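Local coordinates for protein adhesin (Streptococcus sanguinis SK1 = NCTC 7863, PDB 6VT2) that binds sialylated glycans through tandem Siglec-like modules and thereby probably attaches the bacterium to sialoglycoproteins of its host, at residues T4-T9 with V26-D31; G33-V38 with G68-A73; A321-K326 with V380-D385; F216-E221 with G283-S288; L339-L344 with D403-N408. One frame throughout, in Å; residues are numbered along the deposited sequence.

In the fold
From the N terminus, contact 1 closes a short loop that pairs strand 7-9 with the end of strand 21-29. Contact 2 follows in series, holding the loop before strand 76-83 against the start of strand 35-41; the two touch where Asp-30 meets Ala-70, near a calcium site of the first Siglec-like module. About 91 Å away between centres, contact 4 closes a long loop in the second such module and joins the ends of its two sheets. Contact 3 opens afterwards, touches contact 4 through Arg-218, and ties that module to the following Rib-like domain. Contact 5 crosses contact 3 along the chain and brings two loops of the Rib-like domain together near the C terminus.

Contact 1: T4-T9 with V26-D31; sequences TPPTIT and VETTDD. With CA (calcium ion), chain H.
Two close carbon contacts mark the tight side of this antiparallel strand pair: the ring CH2 Pro-6 CB lies 3.4 Å from the methyl Thr-28 CG2, and Ile-8 CG2 is 3.4 Å from Val-26 CG1, both nearer than carbons usually pack. Thr-28 can make its contact because CG2 stands anti to the backbone N (chi1 -57° for OG1), which sends the methyl to the proline. Beta-branched Ile-8, Val-26 and Thr-28 suit extended strands and pack closely on this inner face.

Thr-7, Thr-9, Glu-27 and Thr-29 occupy the other face, which is looser and wetter. There a water donates to Thr-7 O and weakly to Glu-27 O, while the Glu-27 carboxylate turns to Arg-77 in a salt bridge. Between the faces, Thr-7 and Thr-29 exchange two backbone hydrogen bonds, as do Thr-9 and Glu-27; Thr-29 N to Thr-7 O measures 2.8 Å.

Beyond the last pair the strands give way to a calcium site. Asp-30 grips the ion with both oxygens, OD1 at 2.4 Å and OD2 at 2.5 Å from the calcium, and Thr-4 O, a water, Asp-2 and Asp-104 complete the shell. OD2 also accepts a hydrogen bond from Ser-32 OG. Strand 21-29 continues the sheet to strand 76-83 on its other edge, and the inner face of Pro-6, Ile-8 and Thr-28 rests on Ala-102 of strand 95-104, in the opposing sheet of the sandwich.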
# COMPACT_ATOMS: atom_id res chain seq x y z
N THR A 4 47.71 44.48 -7.58
CA THR A 4 47.24 43.16 -8.04
C THR A 4 45.73 43.15 -8.10
O THR A 4 45.21 43.37 -7.24
CB THR A 4 47.69 42.09 -7.05
OG1 THR A 4 49.12 42.15 -7.05
CG2 THR A 4 47.28 40.70 -7.47
N PRO A 5 45.06 42.83 -9.19
CA PRO A 5 43.62 42.80 -9.14
C PRO A 5 43.08 41.61 -8.34
O PRO A 5 43.80 40.75 -8.05
CB PRO A 5 43.28 42.74 -10.62
CG PRO A 5 44.44 42.09 -11.29
CD PRO A 5 45.64 42.51 -10.48
N PRO A 6 41.78 41.62 -7.98
CA PRO A 6 41.20 40.53 -7.26
C PRO A 6 41.19 39.20 -8.02
O PRO A 6 41.34 39.22 -9.18
CB PRO A 6 39.74 40.93 -7.02
CG PRO A 6 39.73 42.41 -7.16
CD PRO A 6 40.81 42.70 -8.18
N THR A 7 41.07 38.12 -7.26
CA THR A 7 41.02 36.75 -7.77
C THR A 7 39.55 36.34 -7.81
O THR A 7 38.94 36.38 -6.79
CB THR A 7 41.84 35.82 -6.89
OG1 THR A 7 43.19 36.27 -6.92
CG2 THR A 7 41.79 34.38 -7.36
N ILE A 8 39.09 35.91 -8.98
CA ILE A 8 37.69 35.56 -9.20
C ILE A 8 37.61 34.07 -9.50
O ILE A 8 38.34 33.57 -10.36
CB ILE A 8 37.09 36.35 -10.37
CG1 ILE A 8 37.24 37.85 -10.19
CG2 ILE A 8 35.60 36.01 -10.55
CD1 ILE A 8 36.92 38.61 -11.39
N THR A 9 36.70 33.42 -8.77
CA THR A 9 36.46 31.99 -8.89
C THR A 9 34.97 31.77 -9.29
O THR A 9 34.15 32.41 -8.70
CB THR A 9 36.79 31.18 -7.64
OG1 THR A 9 38.19 31.36 -7.46
CG2 THR A 9 36.50 29.72 -7.82
N VAL A 26 29.71 33.57 -7.61
CA VAL A 26 31.07 33.93 -8.05
C VAL A 26 31.76 34.31 -6.74
O VAL A 26 31.15 34.82 -5.94
CB VAL A 26 31.03 35.10 -9.04
CG1 VAL A 26 32.44 35.63 -9.26
CG2 VAL A 26 30.34 34.73 -10.35
N GLU A 27 32.98 33.89 -6.52
CA GLU A 27 33.71 34.20 -5.27
C GLU A 27 34.91 35.04 -5.65
O GLU A 27 35.53 34.70 -6.61
CB GLU A 27 34.10 32.94 -4.52
CG GLU A 27 32.94 32.30 -3.78
CD GLU A 27 33.39 31.34 -2.70
OE1 GLU A 27 34.49 30.81 -2.81
OE2 GLU A 27 32.65 31.14 -1.74
N THR A 28 35.13 36.13 -4.92
CA THR A 28 36.21 37.07 -5.25
C THR A 28 37.07 37.31 -4.02
O THR A 28 36.53 37.49 -3.05
CB THR A 28 35.69 38.38 -5.86
OG1 THR A 28 34.92 38.05 -7.01
CG2 THR A 28 36.79 39.32 -6.28
N THR A 29 38.37 37.17 -4.15
CA THR A 29 39.22 37.61 -2.93
C THR A 29 40.27 38.61 -3.40
O THR A 29 40.50 38.74 -4.50
CB THR A 29 39.91 36.39 -2.34
OG1 THR A 29 40.74 35.88 -3.38
CG2 THR A 29 38.99 35.27 -1.94
N ASP A 30 40.90 39.26 -2.45
CA ASP A 30 41.99 40.18 -2.77
C ASP A 30 42.87 40.21 -1.54
O ASP A 30 42.32 40.30 -0.51
CB ASP A 30 41.48 41.56 -3.16
CG ASP A 30 42.57 42.45 -3.72
OD1 ASP A 30 42.86 42.31 -4.83
OD2 ASP A 30 43.01 43.32 -3.01
N ASP A 31 44.17 40.40 -1.69
CA ASP A 31 45.08 40.47 -0.53
C ASP A 31 44.85 41.74 0.30
O ASP A 31 45.06 41.69 1.44
CB ASP A 31 46.54 40.42 -0.95
CG ASP A 31 47.16 39.04 -1.05
OD1 ASP A 31 46.42 38.06 -0.91
OD2 ASP A 31 48.38 38.98 -1.26
CA CA H . 44.53 43.99 -4.87
O HOH W 1 38.21 33.71 -5.46
O HOH W 2 45.95 42.41 -3.91

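Contact 2: G33-V38 with G68-A73; sequences GRVNRV and GNATPA. With SO4 (sulfate ion), chain L.
Asn-69 lays its side-chain amide alongside Val-35 and imitates a neighbouring strand at the start of strand 35-41 of the Siglec-like sandwich. Asn-69 OD1 accepts from Val-35 N at 2.9 Å on a lone pair, and Asn-69 ND2 donates to Val-35 O at 3.0 Å in an almost straight bond (176°) lying in the amide plane. Asparagine suits the place because one flat group offers both an acceptor and a donor. With CG between the backbone N and the carbonyl carbon (chi1 68°), the amide folds back toward the strand, and ND2 also reaches Asn-63 O.

Ala-70 follows, its N bonding Gly-33 O from well above the carbonyl plane. Gly-33 has positive phi, comfortable for a residue without a side chain, and Thr-71 CG2 lies against its CA. Farther along, Asn-36 and Arg-37 both face Glu-103 in a classic beta bulge. The small alanine methyl turns directly to Val-35: Ala-70 CB lies 3.4 Å from Val-35 CG2, tighter than usual.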
# COMPACT_ATOMS: atom_id res chain seq x y z
N GLY A 33 41.91 42.63 1.02
CA GLY A 33 40.72 42.26 1.74
C GLY A 33 39.48 43.01 1.33
O GLY A 33 38.45 42.78 1.95
N ARG A 34 39.57 43.96 0.42
CA ARG A 34 38.44 44.76 0.02
C ARG A 34 38.28 44.79 -1.50
O ARG A 34 39.17 45.22 -2.24
CB ARG A 34 38.56 46.18 0.58
CG ARG A 34 37.45 47.04 0.21
CD ARG A 34 37.54 48.42 0.86
NE ARG A 34 36.52 49.27 0.31
CZ ARG A 34 36.14 50.45 0.81
NH1 ARG A 34 36.67 50.86 1.94
NH2 ARG A 34 35.23 51.17 0.20
N VAL A 35 37.09 44.43 -1.95
CA VAL A 35 36.71 44.53 -3.34
C VAL A 35 35.54 45.49 -3.45
O VAL A 35 34.57 45.43 -2.67
CB VAL A 35 36.36 43.14 -3.87
CG1 VAL A 35 35.64 43.24 -5.20
CG2 VAL A 35 37.59 42.30 -3.96
N ASN A 36 35.66 46.42 -4.37
CA ASN A 36 34.74 47.51 -4.48
C ASN A 36 33.74 47.29 -5.60
O ASN A 36 32.66 47.86 -5.56
CB ASN A 36 35.49 48.82 -4.68
CG ASN A 36 35.98 49.42 -3.40
OD1 ASN A 36 36.02 48.76 -2.40
ND2 ASN A 36 36.48 50.65 -3.49
N ARG A 37 34.07 46.52 -6.63
CA ARG A 37 33.14 46.31 -7.74
C ARG A 37 33.27 44.87 -8.21
O ARG A 37 34.33 44.37 -8.22
CB ARG A 37 33.48 47.18 -8.95
CG ARG A 37 33.45 48.68 -8.68
CD ARG A 37 33.84 49.53 -9.85
NE ARG A 37 33.01 49.70 -11.02
CZ ARG A 37 31.73 49.50 -11.17
NH1 ARG A 37 31.21 49.71 -12.37
NH2 ARG A 37 30.93 49.05 -10.23
N VAL A 38 32.08 44.22 -8.38
CA VAL A 38 32.09 42.94 -9.23
C VAL A 38 31.06 43.22 -10.34
O VAL A 38 30.03 43.65 -10.05
CB VAL A 38 31.69 41.76 -8.34
CG1 VAL A 38 31.56 40.49 -9.16
CG2 VAL A 38 32.69 41.58 -7.21
N GLY A 68 37.54 44.17 4.41
CA GLY A 68 37.49 42.84 4.90
C GLY A 68 36.45 41.98 4.23
O GLY A 68 36.21 40.85 4.66
N ASN A 69 35.88 42.48 3.16
CA ASN A 69 34.82 41.74 2.52
C ASN A 69 35.30 40.69 1.53
O ASN A 69 34.46 39.99 0.99
CB ASN A 69 33.86 42.63 1.74
CG ASN A 69 34.46 43.29 0.51
OD1 ASN A 69 35.63 43.12 0.20
ND2 ASN A 69 33.67 44.07 -0.20
N ALA A 70 36.58 40.56 1.28
CA ALA A 70 37.06 39.73 0.22
C ALA A 70 38.37 39.04 0.58
O ALA A 70 39.40 39.26 -0.01
CB ALA A 70 37.21 40.56 -1.04
N THR A 71 38.30 38.23 1.59
CA THR A 71 39.48 37.50 2.05
C THR A 71 39.36 36.05 1.61
O THR A 71 38.26 35.52 1.41
CB THR A 71 39.61 37.58 3.58
OG1 THR A 71 38.52 36.85 4.14
CG2 THR A 71 39.60 39.04 4.10
N PRO A 72 40.47 35.32 1.59
CA PRO A 72 40.37 33.87 1.37
C PRO A 72 39.47 33.15 2.35
O PRO A 72 38.72 32.26 1.97
CB PRO A 72 41.82 33.40 1.48
CG PRO A 72 42.63 34.60 1.15
CD PRO A 72 41.85 35.81 1.68
N ALA A 73 39.47 33.57 3.62
CA ALA A 73 38.62 32.95 4.62
C ALA A 73 37.15 33.23 4.39
O ALA A 73 36.30 32.43 4.80
CB ALA A 73 39.05 33.43 6.00
S SO4 L . 28.40 49.08 -11.10
O1 SO4 L . 27.07 49.38 -11.53
O2 SO4 L . 29.02 48.24 -11.98
O3 SO4 L . 29.06 50.33 -10.97
O4 SO4 L . 28.28 48.47 -9.81

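Contact 3: A321-K326 with V380-D385; sequences ANQTDK and VIYPDD. With CA (calcium ion), chain G.
Asp-384 carries CG between its backbone N and carbonyl carbon (chi1 59°), whereas Gln-323 has CG anti to its carbonyl carbon (chi1 -75°) and an extended chain beyond; these torsions slide the side chains past each other in opposite directions. The carboxylate and the glutamine amide end up stacked, their planes 15° apart. Gln-323 CB comes within 3.3 Å of Asp-384 OD1, and Gln-323 N donates to Asp-384 OD2 at 2.7 Å, on the syn side but tilted out of the carboxylate plane. OD1 is held by Ser-391 OG. A short acidic side chain suits this place, one oxygen taking a backbone N-H and the other a serine.

The aspartate belongs to a type I turn, Tyr-382 to Asp-385, at the end of strand 378-381 in the Rib-like domain, and the glutamine to the linker leaving the Siglec-like module, so the contact is part of the joint between them. Gln-323 OE1 packs on Pro-383 CD at 3.4 Å, while NE2 turns to Arg-218 O.

Next along the chain, Thr-324 crosses Tyr-382 at about a right angle, CB 3.6 Å from ring atom CE2. The tyrosine hydroxyl bonds Asp-393, which shares the calcium ion with Thr-324 and Tyr-327. Thr-324 chelates that ion with its carbonyl O at 2.4 Å and OG1 at 2.6 Å, and three waters also bind; OG1 is also hydrogen-bonded to Arg-392 O.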
# COMPACT_ATOMS: atom_id res chain seq x y z
N ALA A 321 -20.72 -29.17 12.35
CA ALA A 321 -20.17 -29.99 13.42
C ALA A 321 -21.03 -29.89 14.66
O ALA A 321 -21.60 -28.86 14.97
CB ALA A 321 -18.76 -29.57 13.73
N ASN A 322 -21.04 -30.98 15.41
CA ASN A 322 -21.70 -30.97 16.69
C ASN A 322 -20.82 -30.25 17.68
O ASN A 322 -19.59 -30.36 17.63
CB ASN A 322 -21.94 -32.38 17.19
CG ASN A 322 -22.88 -33.14 16.34
OD1 ASN A 322 -23.97 -32.67 16.01
ND2 ASN A 322 -22.49 -34.32 15.97
N GLN A 323 -21.45 -29.63 18.66
CA GLN A 323 -20.67 -28.97 19.70
C GLN A 323 -19.74 -29.90 20.45
O GLN A 323 -18.67 -29.47 20.90
CB GLN A 323 -21.59 -28.26 20.68
CG GLN A 323 -22.13 -26.99 20.05
CD GLN A 323 -23.00 -26.21 20.98
OE1 GLN A 323 -22.81 -26.25 22.24
NE2 GLN A 323 -23.98 -25.52 20.42
N THR A 324 -20.13 -31.14 20.61
CA THR A 324 -19.25 -32.04 21.31
C THR A 324 -17.93 -32.16 20.60
O THR A 324 -16.94 -32.51 21.24
CB THR A 324 -19.92 -33.39 21.53
OG1 THR A 324 -19.01 -34.15 22.35
CG2 THR A 324 -20.17 -34.14 20.25
N ASP A 325 -17.86 -31.84 19.31
CA ASP A 325 -16.60 -31.93 18.62
C ASP A 325 -15.62 -30.85 19.06
O ASP A 325 -14.41 -31.01 18.85
CB ASP A 325 -16.84 -31.82 17.11
CG ASP A 325 -17.52 -32.98 16.53
OD1 ASP A 325 -17.84 -33.93 17.24
OD2 ASP A 325 -17.80 -32.91 15.29
N LYS A 326 -16.07 -29.76 19.68
CA LYS A 326 -15.13 -28.78 20.17
C LYS A 326 -14.99 -28.69 21.66
O LYS A 326 -14.15 -27.93 22.12
CB LYS A 326 -15.46 -27.40 19.63
CG LYS A 326 -16.75 -26.92 20.06
CD LYS A 326 -16.94 -25.38 19.65
CE LYS A 326 -16.23 -24.43 20.47
NZ LYS A 326 -16.64 -23.01 20.23
N VAL A 380 -23.06 -35.56 29.40
CA VAL A 380 -23.01 -34.15 29.15
C VAL A 380 -23.72 -33.93 27.83
O VAL A 380 -23.33 -34.48 26.80
CB VAL A 380 -21.56 -33.68 29.07
CG1 VAL A 380 -21.46 -32.23 28.79
CG2 VAL A 380 -20.79 -34.02 30.34
N ILE A 381 -24.77 -33.12 27.85
CA ILE A 381 -25.58 -32.87 26.67
C ILE A 381 -25.45 -31.41 26.27
O ILE A 381 -25.82 -30.50 27.04
CB ILE A 381 -27.04 -33.24 26.93
CG1 ILE A 381 -27.14 -34.71 27.44
CG2 ILE A 381 -27.82 -32.99 25.71
CD1 ILE A 381 -28.57 -35.07 27.81
N TYR A 382 -24.90 -31.19 25.10
CA TYR A 382 -24.67 -29.86 24.60
C TYR A 382 -25.92 -29.35 23.95
O TYR A 382 -26.81 -30.12 23.59
CB TYR A 382 -23.54 -29.89 23.58
CG TYR A 382 -22.26 -30.30 24.20
CD1 TYR A 382 -21.53 -29.38 24.92
CD2 TYR A 382 -21.79 -31.59 24.08
CE1 TYR A 382 -20.38 -29.74 25.56
CE2 TYR A 382 -20.62 -31.94 24.70
CZ TYR A 382 -19.96 -31.05 25.45
OH TYR A 382 -18.81 -31.40 26.11
N PRO A 383 -26.06 -28.04 23.85
CA PRO A 383 -27.37 -27.47 23.49
C PRO A 383 -27.77 -27.67 22.03
O PRO A 383 -28.90 -27.32 21.68
CB PRO A 383 -27.21 -25.99 23.87
CG PRO A 383 -25.82 -25.76 24.04
CD PRO A 383 -25.18 -27.05 24.47
N ASP A 384 -26.91 -28.21 21.19
CA ASP A 384 -27.26 -28.56 19.83
C ASP A 384 -27.70 -30.01 19.74
O ASP A 384 -27.97 -30.51 18.65
CB ASP A 384 -26.11 -28.32 18.86
CG ASP A 384 -24.86 -29.09 19.18
OD1 ASP A 384 -24.62 -29.41 20.35
OD2 ASP A 384 -24.07 -29.37 18.27
N ASP A 385 -27.78 -30.72 20.87
CA ASP A 385 -28.19 -32.11 20.82
C ASP A 385 -29.59 -32.24 20.25
O ASP A 385 -30.50 -31.57 20.70
CB ASP A 385 -28.15 -32.70 22.23
CG ASP A 385 -28.48 -34.17 22.29
OD1 ASP A 385 -27.64 -34.99 21.91
OD2 ASP A 385 -29.59 -34.49 22.73
CA CA G . -16.51 -33.85 23.16
O HOH W 3 -14.19 -33.51 22.34
O HOH W 4 -16.25 -35.67 21.61
O HOH W 5 -14.87 -34.79 24.54

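Contact 4: F216-E221 with G283-S288; sequences FYRGEE and GTIPKS
Arg-218 NH2 donates to Lys-287 O at 2.7 Å, reaching a lone pair in the carbonyl plane. A bend at chi3 (61°) turns the guanidinium to this loop, where NE also binds Leu-289 O; an arginine suits the place because its fan of N-H groups can serve several carbonyls.

Beside it, Gly-219 N bonds Ile-285 O at 2.8 Å. The glycine is the third residue of a type II turn from Tyr-217 to Glu-220, a position that asks for positive phi. Against the Gly-219 to Glu-220 peptide, Thr-284 packs its methyl, CG2 lying 3.6 Å from Glu-220 N, and a water joins its OG1 to Glu-221 OE2, while Glu-221 OE1 forms a salt bridge with Arg-282. A second water bridges Glu-220 O and Ile-285 N, each at 2.8 Å.

Phe-216 presents its ring edge to Gly-283 O, CE2 being 3.4 Å from that oxygen, and its CB meets Ile-285 CG1 at 3.8 Å. The Phe-216 and Ile-285 side chains pack at the end of the sandwich: strand 213-217 borders strand 314-321 in one sheet, strand 277-283 ends in the other, and Ile-285 touches Leu-256, Phe-258 and Phe-320, its side chain about 7 Å from the bound sialic acid.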
# COMPACT_ATOMS: atom_id res chain seq x y z
N PHE A 216 -18.68 -25.08 10.85
CA PHE A 216 -19.62 -24.31 11.64
C PHE A 216 -20.20 -25.27 12.65
O PHE A 216 -20.77 -26.29 12.29
CB PHE A 216 -20.73 -23.70 10.78
CG PHE A 216 -20.31 -22.44 10.11
CD1 PHE A 216 -19.33 -22.39 9.12
CD2 PHE A 216 -20.95 -21.26 10.46
CE1 PHE A 216 -19.00 -21.16 8.54
CE2 PHE A 216 -20.54 -20.07 9.94
CZ PHE A 216 -19.61 -20.04 8.96
N TYR A 217 -20.11 -24.91 13.89
CA TYR A 217 -20.66 -25.73 14.95
C TYR A 217 -22.12 -25.42 15.10
O TYR A 217 -22.49 -24.25 15.24
CB TYR A 217 -19.92 -25.44 16.26
CG TYR A 217 -18.52 -25.95 16.18
CD1 TYR A 217 -18.20 -27.26 16.37
CD2 TYR A 217 -17.52 -25.08 15.81
CE1 TYR A 217 -16.92 -27.69 16.21
CE2 TYR A 217 -16.24 -25.53 15.64
CZ TYR A 217 -15.94 -26.83 15.88
OH TYR A 217 -14.66 -27.29 15.67
N ARG A 218 -22.95 -26.45 15.11
CA ARG A 218 -24.38 -26.26 15.22
C ARG A 218 -24.69 -25.44 16.46
O ARG A 218 -24.20 -25.73 17.54
CB ARG A 218 -25.08 -27.62 15.25
CG ARG A 218 -24.86 -28.38 13.95
CD ARG A 218 -25.19 -29.88 14.08
NE ARG A 218 -26.57 -30.09 14.42
CZ ARG A 218 -27.01 -30.64 15.56
NH1 ARG A 218 -26.16 -31.08 16.45
NH2 ARG A 218 -28.27 -30.80 15.80
N GLY A 219 -25.50 -24.42 16.31
CA GLY A 219 -25.92 -23.63 17.42
C GLY A 219 -24.96 -22.61 17.92
O GLY A 219 -25.23 -22.01 18.97
N GLU A 220 -23.91 -22.31 17.26
CA GLU A 220 -22.95 -21.27 17.64
C GLU A 220 -22.65 -20.45 16.41
O GLU A 220 -22.30 -20.99 15.37
CB GLU A 220 -21.63 -21.83 18.15
CG GLU A 220 -21.81 -22.61 19.47
CD GLU A 220 -20.48 -23.00 20.11
OE1 GLU A 220 -20.52 -23.49 21.29
OE2 GLU A 220 -19.42 -22.81 19.48
N GLU A 221 -22.65 -19.21 16.50
CA GLU A 221 -22.37 -18.38 15.34
C GLU A 221 -20.92 -18.53 14.94
O GLU A 221 -20.00 -18.54 15.78
CB GLU A 221 -22.69 -16.97 15.64
CG GLU A 221 -22.56 -16.07 14.43
CD GLU A 221 -23.06 -14.68 14.80
OE1 GLU A 221 -22.59 -14.06 15.81
OE2 GLU A 221 -24.01 -14.26 14.11
N GLY A 283 -22.83 -16.55 10.22
CA GLY A 283 -24.13 -17.04 10.58
C GLY A 283 -24.05 -18.22 11.51
O GLY A 283 -22.97 -18.66 11.88
N THR A 284 -25.22 -18.80 11.79
CA THR A 284 -25.35 -19.95 12.67
C THR A 284 -26.09 -21.05 11.94
O THR A 284 -27.21 -20.84 11.48
CB THR A 284 -26.11 -19.56 13.93
OG1 THR A 284 -25.41 -18.50 14.60
CG2 THR A 284 -26.19 -20.75 14.92
N ILE A 285 -25.49 -22.22 11.87
CA ILE A 285 -26.24 -23.39 11.49
C ILE A 285 -27.09 -23.80 12.68
O ILE A 285 -26.53 -24.19 13.71
CB ILE A 285 -25.28 -24.51 11.08
CG1 ILE A 285 -24.43 -24.14 9.89
CG2 ILE A 285 -26.07 -25.81 10.78
CD1 ILE A 285 -25.16 -23.77 8.62
N PRO A 286 -28.40 -23.71 12.61
CA PRO A 286 -29.21 -24.12 13.76
C PRO A 286 -29.25 -25.62 13.94
O PRO A 286 -28.98 -26.39 13.02
CB PRO A 286 -30.59 -23.58 13.42
CG PRO A 286 -30.62 -23.69 11.87
CD PRO A 286 -29.23 -23.35 11.43
N LYS A 287 -29.57 -26.03 15.17
CA LYS A 287 -29.49 -27.44 15.48
C LYS A 287 -30.50 -28.25 14.69
O LYS A 287 -30.34 -29.46 14.60
CB LYS A 287 -29.66 -27.69 16.97
CG LYS A 287 -31.06 -27.41 17.53
CD LYS A 287 -31.16 -27.68 19.00
CE LYS A 287 -32.64 -27.70 19.41
NZ LYS A 287 -32.78 -27.79 20.89
N SER A 288 -31.51 -27.59 14.11
CA SER A 288 -32.46 -28.29 13.27
C SER A 288 -31.80 -28.92 12.05
O SER A 288 -32.41 -29.80 11.44
CB SER A 288 -33.55 -27.38 12.80
OG SER A 288 -32.98 -26.31 12.10
O HOH W 6 -22.98 -22.49 13.13
O HOH W 7 -25.93 -16.16 13.50

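Contact 5: L339-L344 with D403-N408; sequences LNPQQL and DLRPRN
Arg-405 passes beside the Leu-339 carbonyl and across Pro-341. From CB, the chain leads to CG, 3.3 Å from Leu-339 O, and then to CD, which stays 3.7 Å from that same carbonyl oxygen. Bending at chi3 (-55°) then brings NE past the proline, whose CD lies 3.9 Å from NE and over one face of the guanidinium. The tip turns to its own segment: NE donates to Asp-403 OD1 at 3.0 Å and NH1 to Asp-403 OD2 at 2.8 Å, a side-on salt bridge in which each nitrogen meets the syn lone pair of a different oxygen and the two flat groups lie nearly coplanar.

OD1 has another donor. Arg-405 N reaches it from above the carboxylate plane, which makes an Asx turn that begins at the last residue of strand 401-403 of the Rib-like domain. Aspartate suits that spot because its short side chain can accept the N-H two residues on and still pair with the arginine. Pro-341 CG sits over the other face of the carboxylate, 3.4 Å from Asp-403 CG.

Pro-341, with its fixed phi, is the second residue of a type I turn from Asn-340 to Gln-343, and Asn-340 OD1 takes Gln-342 N in an Asx turn of its own. The leucines meet more loosely at the surface: their side chains cross at a slant, Leu-339 CD2 lying 4.2 Å from Leu-404 CD1.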
# COMPACT_ATOMS: atom_id res chain seq x y z
N LEU A 339 -22.38 -45.25 48.48
CA LEU A 339 -22.56 -46.47 49.24
C LEU A 339 -22.79 -47.70 48.38
O LEU A 339 -22.49 -48.81 48.79
CB LEU A 339 -23.74 -46.27 50.19
CG LEU A 339 -23.57 -45.18 51.23
CD1 LEU A 339 -24.90 -44.97 51.97
CD2 LEU A 339 -22.45 -45.56 52.19
N ASN A 340 -23.37 -47.52 47.18
CA ASN A 340 -23.72 -48.63 46.31
C ASN A 340 -23.35 -48.20 44.91
O ASN A 340 -24.11 -47.45 44.28
CB ASN A 340 -25.20 -49.00 46.33
CG ASN A 340 -25.51 -50.12 45.39
OD1 ASN A 340 -24.67 -50.52 44.58
ND2 ASN A 340 -26.71 -50.71 45.54
N PRO A 341 -22.19 -48.62 44.39
CA PRO A 341 -21.76 -48.12 43.06
C PRO A 341 -22.69 -48.51 41.94
O PRO A 341 -22.63 -47.90 40.88
CB PRO A 341 -20.38 -48.76 42.88
CG PRO A 341 -19.93 -49.05 44.34
CD PRO A 341 -21.16 -49.43 45.08
N GLN A 342 -23.54 -49.50 42.11
CA GLN A 342 -24.47 -49.86 41.04
C GLN A 342 -25.75 -49.05 41.07
O GLN A 342 -26.52 -49.08 40.12
CB GLN A 342 -24.81 -51.36 41.10
CG GLN A 342 -23.69 -52.26 40.54
CD GLN A 342 -24.20 -53.67 40.22
OE1 GLN A 342 -25.34 -54.03 40.57
NE2 GLN A 342 -23.37 -54.46 39.55
N GLN A 343 -25.99 -48.31 42.14
CA GLN A 343 -27.20 -47.51 42.22
C GLN A 343 -26.91 -46.35 43.15
O GLN A 343 -27.00 -46.47 44.39
CB GLN A 343 -28.39 -48.32 42.72
CG GLN A 343 -29.66 -47.51 42.83
CD GLN A 343 -30.10 -46.98 41.46
OE1 GLN A 343 -30.54 -47.75 40.62
NE2 GLN A 343 -29.94 -45.67 41.24
N LEU A 344 -26.64 -45.20 42.58
CA LEU A 344 -26.40 -44.02 43.38
C LEU A 344 -27.73 -43.52 43.91
O LEU A 344 -28.69 -43.67 43.29
CB LEU A 344 -25.79 -42.94 42.50
CG LEU A 344 -24.26 -42.92 42.52
CD1 LEU A 344 -23.72 -44.20 41.96
CD2 LEU A 344 -23.76 -41.71 41.75
N ASP A 403 -16.47 -45.89 45.63
CA ASP A 403 -17.09 -46.87 46.52
C ASP A 403 -16.66 -46.63 47.96
O ASP A 403 -15.47 -46.49 48.24
CB ASP A 403 -16.61 -48.24 46.02
CG ASP A 403 -17.38 -49.44 46.53
OD1 ASP A 403 -18.12 -49.34 47.49
OD2 ASP A 403 -17.17 -50.52 45.86
N LEU A 404 -17.61 -46.63 48.88
CA LEU A 404 -17.34 -46.46 50.31
C LEU A 404 -17.58 -47.77 51.07
O LEU A 404 -17.57 -47.72 52.26
CB LEU A 404 -18.36 -45.46 50.83
CG LEU A 404 -18.15 -44.04 50.36
CD1 LEU A 404 -19.25 -43.20 50.95
CD2 LEU A 404 -16.78 -43.55 50.77
N ARG A 405 -17.88 -48.86 50.39
CA ARG A 405 -18.17 -50.11 51.10
C ARG A 405 -16.90 -50.48 51.87
O ARG A 405 -15.90 -50.50 51.28
CB ARG A 405 -18.65 -51.18 50.12
CG ARG A 405 -20.08 -50.93 49.68
CD ARG A 405 -20.57 -51.97 48.71
NE ARG A 405 -19.64 -51.98 47.63
CZ ARG A 405 -19.49 -52.95 46.74
NH1 ARG A 405 -18.57 -52.89 45.82
NH2 ARG A 405 -20.32 -53.96 46.74
N PRO A 406 -16.93 -50.92 53.14
CA PRO A 406 -15.73 -51.31 53.77
C PRO A 406 -15.19 -52.63 53.22
O PRO A 406 -15.80 -53.37 52.57
CB PRO A 406 -16.08 -51.54 55.25
CG PRO A 406 -17.36 -50.82 55.40
CD PRO A 406 -18.05 -50.96 54.08
N ARG A 407 -13.96 -52.86 53.61
CA ARG A 407 -13.28 -54.09 53.19
C ARG A 407 -13.52 -55.10 54.30
O ARG A 407 -13.81 -54.73 55.40
CB ARG A 407 -11.86 -53.72 52.80
CG ARG A 407 -11.87 -52.91 51.51
CD ARG A 407 -10.52 -52.39 51.13
NE ARG A 407 -10.57 -51.52 49.97
CZ ARG A 407 -10.39 -51.86 48.69
NH1 ARG A 407 -10.18 -53.11 48.31
NH2 ARG A 407 -10.43 -50.90 47.77
N ASN A 408 -13.50 -56.36 53.91
CA ASN A 408 -13.83 -57.46 54.85
C ASN A 408 -12.83 -57.45 56.01
O ASN A 408 -11.73 -56.92 55.83
CB ASN A 408 -13.75 -58.79 54.12
CG ASN A 408 -14.68 -58.98 52.94
OD1 ASN A 408 -15.70 -58.32 52.81
ND2 ASN A 408 -14.31 -59.91 52.07